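Local coordinates for methyltransferase FkbM (Methylobacillus flagellatus KT, PDB 2PY6), which probably transfers methyl groups as a member of the FkbM methyltransferase family, whose catalytic domain has a Rossmann-like fold, at residues 351-365 against 379-391. Numbering follows the deposited sequence.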
loop_
_atom_site.group_PDB
_atom_site.type_symbol
_atom_site.label_atom_id
_atom_site.label_comp_id
_atom_site.label_asym_id
_atom_site.label_seq_id
_atom_site.Cartn_x
_atom_site.Cartn_y
_atom_site.Cartn_z
ATOM N N LEU A 351 -6.884 39.896 12.153
ATOM C CA LEU A 351 -7.199 40.906 11.183
ATOM C C LEU A 351 -7.012 42.316 11.736
ATOM O O LEU A 351 -6.571 43.212 11.014
ATOM C CB LEU A 351 -8.644 40.740 10.680
ATOM C CG LEU A 351 -8.922 39.558 9.734
ATOM C CD1 LEU A 351 -10.424 39.309 9.629
ATOM C CD2 LEU A 351 -8.342 39.786 8.392
ATOM N N LYS A 352 -7.325 42.511 13.008
ATOM C CA LYS A 352 -7.131 43.810 13.649
ATOM C C LYS A 352 -5.648 44.109 13.725
ATOM O O LYS A 352 -5.256 45.246 13.615
ATOM C CB LYS A 352 -7.722 43.829 15.055
ATOM C CG LYS A 352 -9.234 43.708 15.082
ATOM C CD LYS A 352 -9.717 43.585 16.477
ATOM C CE LYS A 352 -11.202 43.804 16.514
ATOM N NZ LYS A 352 -11.712 43.679 17.870
ATOM N N GLY A 353 -4.832 43.081 13.906
ATOM C CA GLY A 353 -3.371 43.238 13.878
ATOM C C GLY A 353 -2.785 43.498 12.482
ATOM O O GLY A 353 -1.590 43.749 12.352
ATOM N N ALA A 354 -3.627 43.429 11.448
ATOM C CA ALA A 354 -3.253 43.738 10.065
ATOM C C ALA A 354 -4.028 44.944 9.520
ATOM O O ALA A 354 -4.000 45.205 8.319
ATOM C CB ALA A 354 -3.493 42.480 9.170
ATOM N N ARG A 355 -4.677 45.724 10.390
ATOM C CA ARG A 355 -5.524 46.814 9.912
ATOM C C ARG A 355 -4.871 47.868 9.068
ATOM O O ARG A 355 -5.549 48.410 8.212
ATOM C CB ARG A 355 -6.350 47.493 11.027
ATOM C CG ARG A 355 -5.614 48.179 12.096
ATOM C CD ARG A 355 -6.539 48.444 13.290
ATOM N NE ARG A 355 -5.828 49.068 14.420
ATOM C CZ ARG A 355 -5.373 48.462 15.527
ATOM N NH1 ARG A 355 -5.530 47.154 15.765
ATOM N NH2 ARG A 355 -4.755 49.206 16.447
ATOM N N ARG A 356 -3.600 48.176 9.319
ATOM C CA ARG A 356 -2.873 49.175 8.548
ATOM C C ARG A 356 -2.627 48.631 7.153
ATOM O O ARG A 356 -2.815 49.318 6.170
ATOM C CB ARG A 356 -1.544 49.541 9.225
ATOM C CG ARG A 356 -1.713 50.372 10.506
ATOM C CD ARG A 356 -0.546 50.228 11.476
ATOM N NE ARG A 356 0.738 50.246 10.792
ATOM C CZ ARG A 356 1.851 49.664 11.237
ATOM N NH1 ARG A 356 1.892 49.011 12.401
ATOM N NH2 ARG A 356 2.952 49.732 10.495
ATOM N N ALA A 357 -2.226 47.375 7.068
ATOM C CA ALA A 357 -1.989 46.758 5.770
ATOM C C ALA A 357 -3.294 46.699 4.943
ATOM O O ALA A 357 -3.318 47.013 3.745
ATOM C CB ALA A 357 -1.424 45.344 5.961
ATOM N N ILE A 358 -4.363 46.263 5.594
ATOM C CA ILE A 358 -5.662 46.101 4.940
ATOM C C ILE A 358 -6.222 47.460 4.547
ATOM O O ILE A 358 -6.532 47.680 3.377
ATOM C CB ILE A 358 -6.638 45.244 5.806
ATOM C CG1 ILE A 358 -6.140 43.787 5.893
ATOM C CG2 ILE A 358 -8.071 45.245 5.217
ATOM C CD1 ILE A 358 -6.789 42.959 7.039
ATOM N N SER A 359 -6.316 48.383 5.498
ATOM C CA SER A 359 -6.898 49.709 5.238
ATOM C C SER A 359 -6.083 50.563 4.285
ATOM O O SER A 359 -6.631 51.221 3.436
ATOM C CB SER A 359 -7.094 50.506 6.544
ATOM O OG SER A 359 -5.857 50.828 7.133
ATOM N N GLU A 360 -4.763 50.545 4.422
ATOM C CA GLU A 360 -3.919 51.380 3.580
ATOM C C GLU A 360 -3.651 50.855 2.179
ATOM O O GLU A 360 -3.590 51.645 1.251
ATOM C CB GLU A 360 -2.594 51.650 4.277
ATOM C CG GLU A 360 -2.747 52.442 5.559
ATOM C CD GLU A 360 -1.415 52.622 6.308
ATOM O OE1 GLU A 360 -0.332 52.347 5.729
ATOM O OE2 GLU A 360 -1.467 53.025 7.486
ATOM N N HIS A 361 -3.527 49.537 2.022
ATOM C CA HIS A 361 -3.157 48.933 0.728
ATOM C C HIS A 361 -4.140 48.014 -0.005
ATOM O O HIS A 361 -3.859 47.602 -1.138
ATOM C CB HIS A 361 -1.849 48.201 0.923
ATOM C CG HIS A 361 -0.768 49.092 1.428
ATOM N ND1 HIS A 361 -0.232 50.093 0.654
ATOM C CD2 HIS A 361 -0.154 49.169 2.636
ATOM C CE1 HIS A 361 0.675 50.748 1.364
ATOM N NE2 HIS A 361 0.732 50.212 2.570
ATOM N N LYS A 362 -5.251 47.679 0.642
ATOM C CA LYS A 362 -6.275 46.855 0.063
ATOM C C LYS A 362 -5.701 45.628 -0.620
ATOM O O LYS A 362 -5.905 45.414 -1.818
ATOM C CB LYS A 362 -7.108 47.651 -0.931
ATOM C CG LYS A 362 -8.436 46.992 -1.298
ATOM C CD LYS A 362 -9.075 47.654 -2.496
ATOM C CE LYS A 362 -10.223 46.867 -3.028
ATOM N NZ LYS A 362 -10.600 47.417 -4.331
ATOM N N PRO A 363 -5.008 44.795 0.139
ATOM C CA PRO A 363 -4.537 43.596 -0.506
ATOM C C PRO A 363 -5.714 42.629 -0.736
ATOM O O PRO A 363 -6.771 42.748 -0.080
ATOM C CB PRO A 363 -3.577 43.021 0.509
ATOM C CG PRO A 363 -4.018 43.529 1.794
ATOM C CD PRO A 363 -4.696 44.827 1.566
ATOM N N LYS A 364 -5.536 41.703 -1.668
ATOM C CA LYS A 364 -6.482 40.627 -1.834
ATOM C C LYS A 364 -6.442 39.841 -0.535
ATOM O O LYS A 364 -5.398 39.784 0.139
ATOM C CB LYS A 364 -6.082 39.705 -2.990
ATOM C CG LYS A 364 -6.076 40.303 -4.359
ATOM C CD LYS A 364 -5.630 39.295 -5.442
ATOM C CE LYS A 364 -4.178 38.867 -5.354
ATOM N NZ LYS A 364 -3.302 39.982 -5.671
ATOM N N LEU A 365 -7.572 39.262 -0.144
ATOM C CA LEU A 365 -7.621 38.454 1.065
ATOM C C LEU A 365 -8.331 37.145 0.790
ATOM O O LEU A 365 -9.351 37.100 0.062
ATOM C CB LEU A 365 -8.396 39.164 2.206
ATOM C CG LEU A 365 -8.076 40.619 2.574
ATOM C CD1 LEU A 365 -9.095 41.166 3.555
ATOM C CD2 LEU A 365 -6.674 40.752 3.157
ATOM N N LEU A 379 -16.081 38.513 10.679
ATOM C CA LEU A 379 -14.893 38.830 9.930
ATOM C C LEU A 379 -15.209 39.797 8.797
ATOM O O LEU A 379 -14.487 40.750 8.602
ATOM C CB LEU A 379 -14.240 37.550 9.392
ATOM C CG LEU A 379 -13.860 36.471 10.422
ATOM C CD1 LEU A 379 -13.335 35.256 9.729
ATOM C CD2 LEU A 379 -12.815 36.948 11.411
ATOM N N THR A 380 -16.294 39.555 8.062
ATOM C CA THR A 380 -16.708 40.426 6.959
ATOM C C THR A 380 -17.015 41.835 7.478
ATOM O O THR A 380 -16.538 42.840 6.908
ATOM C CB THR A 380 -17.956 39.859 6.229
ATOM O OG1 THR A 380 -17.665 38.575 5.676
ATOM C CG2 THR A 380 -18.357 40.737 5.099
ATOM N N ASN A 381 -17.778 41.904 8.566
ATOM C CA ASN A 381 -18.148 43.181 9.145
ATOM C C ASN A 381 -16.916 43.962 9.566
ATOM O O ASN A 381 -16.862 45.172 9.395
ATOM C CB ASN A 381 -19.077 42.992 10.357
ATOM C CG ASN A 381 -20.516 42.608 9.963
ATOM O OD1 ASN A 381 -20.929 42.781 8.820
ATOM N ND2 ASN A 381 -21.287 42.109 10.942
ATOM N N TYR A 382 -15.925 43.261 10.132
ATOM C CA TYR A 382 -14.706 43.928 10.561
ATOM C C TYR A 382 -13.928 44.492 9.365
ATOM O O TYR A 382 -13.517 45.656 9.379
ATOM C CB TYR A 382 -13.793 43.050 11.449
ATOM C CG TYR A 382 -12.558 43.858 11.773
ATOM C CD1 TYR A 382 -12.632 44.941 12.657
ATOM C CD2 TYR A 382 -11.361 43.641 11.099
ATOM C CE1 TYR A 382 -11.534 45.777 12.898
ATOM C CE2 TYR A 382 -10.230 44.441 11.355
ATOM C CZ TYR A 382 -10.331 45.522 12.231
ATOM O OH TYR A 382 -9.217 46.315 12.467
ATOM N N ILE A 383 -13.678 43.652 8.371
ATOM C CA ILE A 383 -12.907 44.062 7.206
ATOM C C ILE A 383 -13.525 45.246 6.491
ATOM O O ILE A 383 -12.808 46.150 6.098
ATOM C CB ILE A 383 -12.699 42.855 6.215
ATOM C CG1 ILE A 383 -11.695 41.903 6.818
ATOM C CG2 ILE A 383 -12.209 43.338 4.862
ATOM C CD1 ILE A 383 -11.724 40.474 6.256
ATOM N N LEU A 384 -14.845 45.237 6.312
ATOM C CA LEU A 384 -15.528 46.334 5.613
ATOM C C LEU A 384 -15.536 47.641 6.388
ATOM O O LEU A 384 -15.622 48.704 5.807
ATOM C CB LEU A 384 -16.957 45.949 5.235
ATOM C CG LEU A 384 -17.120 44.843 4.203
ATOM C CD1 LEU A 384 -18.597 44.543 3.960
ATOM C CD2 LEU A 384 -16.415 45.194 2.917
ATOM N N SER A 385 -15.415 47.566 7.704
ATOM C CA SER A 385 -15.384 48.753 8.536
ATOM C C SER A 385 -14.036 49.475 8.368
ATOM O O SER A 385 -13.928 50.663 8.625
ATOM C CB SER A 385 -15.613 48.371 10.019
ATOM O OG SER A 385 -14.450 47.809 10.625
ATOM N N ILE A 386 -12.999 48.761 7.945
ATOM C CA ILE A 386 -11.694 49.376 7.768
ATOM C C ILE A 386 -11.313 49.595 6.298
ATOM O O ILE A 386 -10.410 50.368 6.003
ATOM C CB ILE A 386 -10.571 48.589 8.492
ATOM C CG1 ILE A 386 -10.444 47.161 7.960
ATOM C CG2 ILE A 386 -10.789 48.644 10.009
ATOM C CD1 ILE A 386 -9.167 46.463 8.375
ATOM N N ARG A 387 -11.992 48.897 5.396
ATOM C CA ARG A 387 -11.750 49.014 3.966
ATOM C C ARG A 387 -13.073 48.683 3.270
ATOM O O ARG A 387 -13.267 47.543 2.781
ATOM C CB ARG A 387 -10.665 48.029 3.570
ATOM C CG ARG A 387 -10.224 48.187 2.138
ATOM C CD ARG A 387 -9.326 49.382 1.983
ATOM N NE ARG A 387 -9.436 49.959 0.645
ATOM C CZ ARG A 387 -8.646 50.910 0.174
ATOM N NH1 ARG A 387 -7.599 51.333 0.871
ATOM N NH2 ARG A 387 -8.857 51.375 -1.042
ATOM N N PRO A 388 -14.008 49.652 3.252
ATOM C CA PRO A 388 -15.369 49.390 2.730
ATOM C C PRO A 388 -15.551 49.160 1.222
ATOM O O PRO A 388 -16.599 48.673 0.839
ATOM C CB PRO A 388 -16.185 50.627 3.187
ATOM C CG PRO A 388 -15.237 51.660 3.509
ATOM C CD PRO A 388 -13.869 51.031 3.759
ATOM N N ASP A 389 -14.539 49.449 0.397
ATOM C CA ASP A 389 -14.632 49.289 -1.065
ATOM C C ASP A 389 -14.294 47.875 -1.586
ATOM O O ASP A 389 -14.191 47.677 -2.792
ATOM C CB ASP A 389 -13.766 50.350 -1.786
ATOM C CG ASP A 389 -12.261 50.166 -1.555
ATOM O OD1 ASP A 389 -11.865 49.377 -0.673
ATOM O OD2 ASP A 389 -11.478 50.841 -2.253
ATOM N N TYR A 390 -14.095 46.905 -0.688
ATOM C CA TYR A 390 -13.821 45.539 -1.130
ATOM C C TYR A 390 -15.047 44.873 -1.749
ATOM O O TYR A 390 -16.173 45.117 -1.334
ATOM C CB TYR A 390 -13.431 44.638 0.024
ATOM C CG TYR A 390 -11.987 44.576 0.434
ATOM C CD1 TYR A 390 -11.021 44.090 -0.432
ATOM C CD2 TYR A 390 -11.595 44.886 1.742
ATOM C CE1 TYR A 390 -9.691 43.958 -0.029
ATOM C CE2 TYR A 390 -10.279 44.771 2.149
ATOM C CZ TYR A 390 -9.327 44.285 1.262
ATOM O OH TYR A 390 -8.026 44.150 1.676
ATOM N N GLN A 391 -14.803 44.034 -2.747
ATOM C CA GLN A 391 -15.822 43.142 -3.274
ATOM C C GLN A 391 -15.620 41.849 -2.463
ATOM O O GLN A 391 -14.503 41.574 -2.017
ATOM C CB GLN A 391 -15.613 42.873 -4.745
ATOM C CG GLN A 391 -15.716 44.128 -5.581
ATOM C CD GLN A 391 -16.072 43.830 -6.999
ATOM O OE1 GLN A 391 -15.214 43.880 -7.871
ATOM N NE2 GLN A 391 -17.332 43.445 -7.239
HETATM O O HOH W 1 -13.012 46.243 -4.793
HETATM O O HOH W 2 -10.729 50.345 -4.667
#
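The hydroxyl of Y390 donates to the P363 carbonyl oxygen, with 2.6 Å between OH and O. The bond lies in the carbonyl plane. I358 CG2 also meets the Y390 ring at its edge, and L365 CG packs against the hydroxyl. This end of the contact is tight and buried. I358 CG2 touches I386 CD1 at 3.6 Å. Deeper in, I383 CD1 sits against both L351 CD1 and L365 CD1.

The outer side is polar and wetter. R387 bends at chi2 (77°), which turns its guanidinium back over K362. R387 NH1 donates to S359 O at 2.7 Å, nearly in the guanidinium plane. NE and NH2 hold the two carboxylate oxygens of D389 side-on, and K362 CB lies over one guanidinium face. With R387 replaced by an alanine, D389 is likely to lose its salt-bridge partner and S359 O this donor. The extended K362 chain runs on past the Y390 ring. K362 NZ stays 4.1 Å from D389 OD2, beyond a salt bridge, and two waters link it to D389.

At the other end, K352 CG sits over one face of the Y382 ring, 3.9 Å from its centroid. R355 CB and CD both lie against Y382 OH; the guanidinium end leads away.

Helices 355-361 and 379-386 cross at -57°, with their axes 9.6 Å apart. Helix 355-361 leads into strand 364-368 of the seven-stranded Rossmann-like sheet, helix 375-386 follows it, and the two pack side by side on one face. Strand 338-341 receives L351 and L365 from one segment, and strand 404-408 receives I383 from the other.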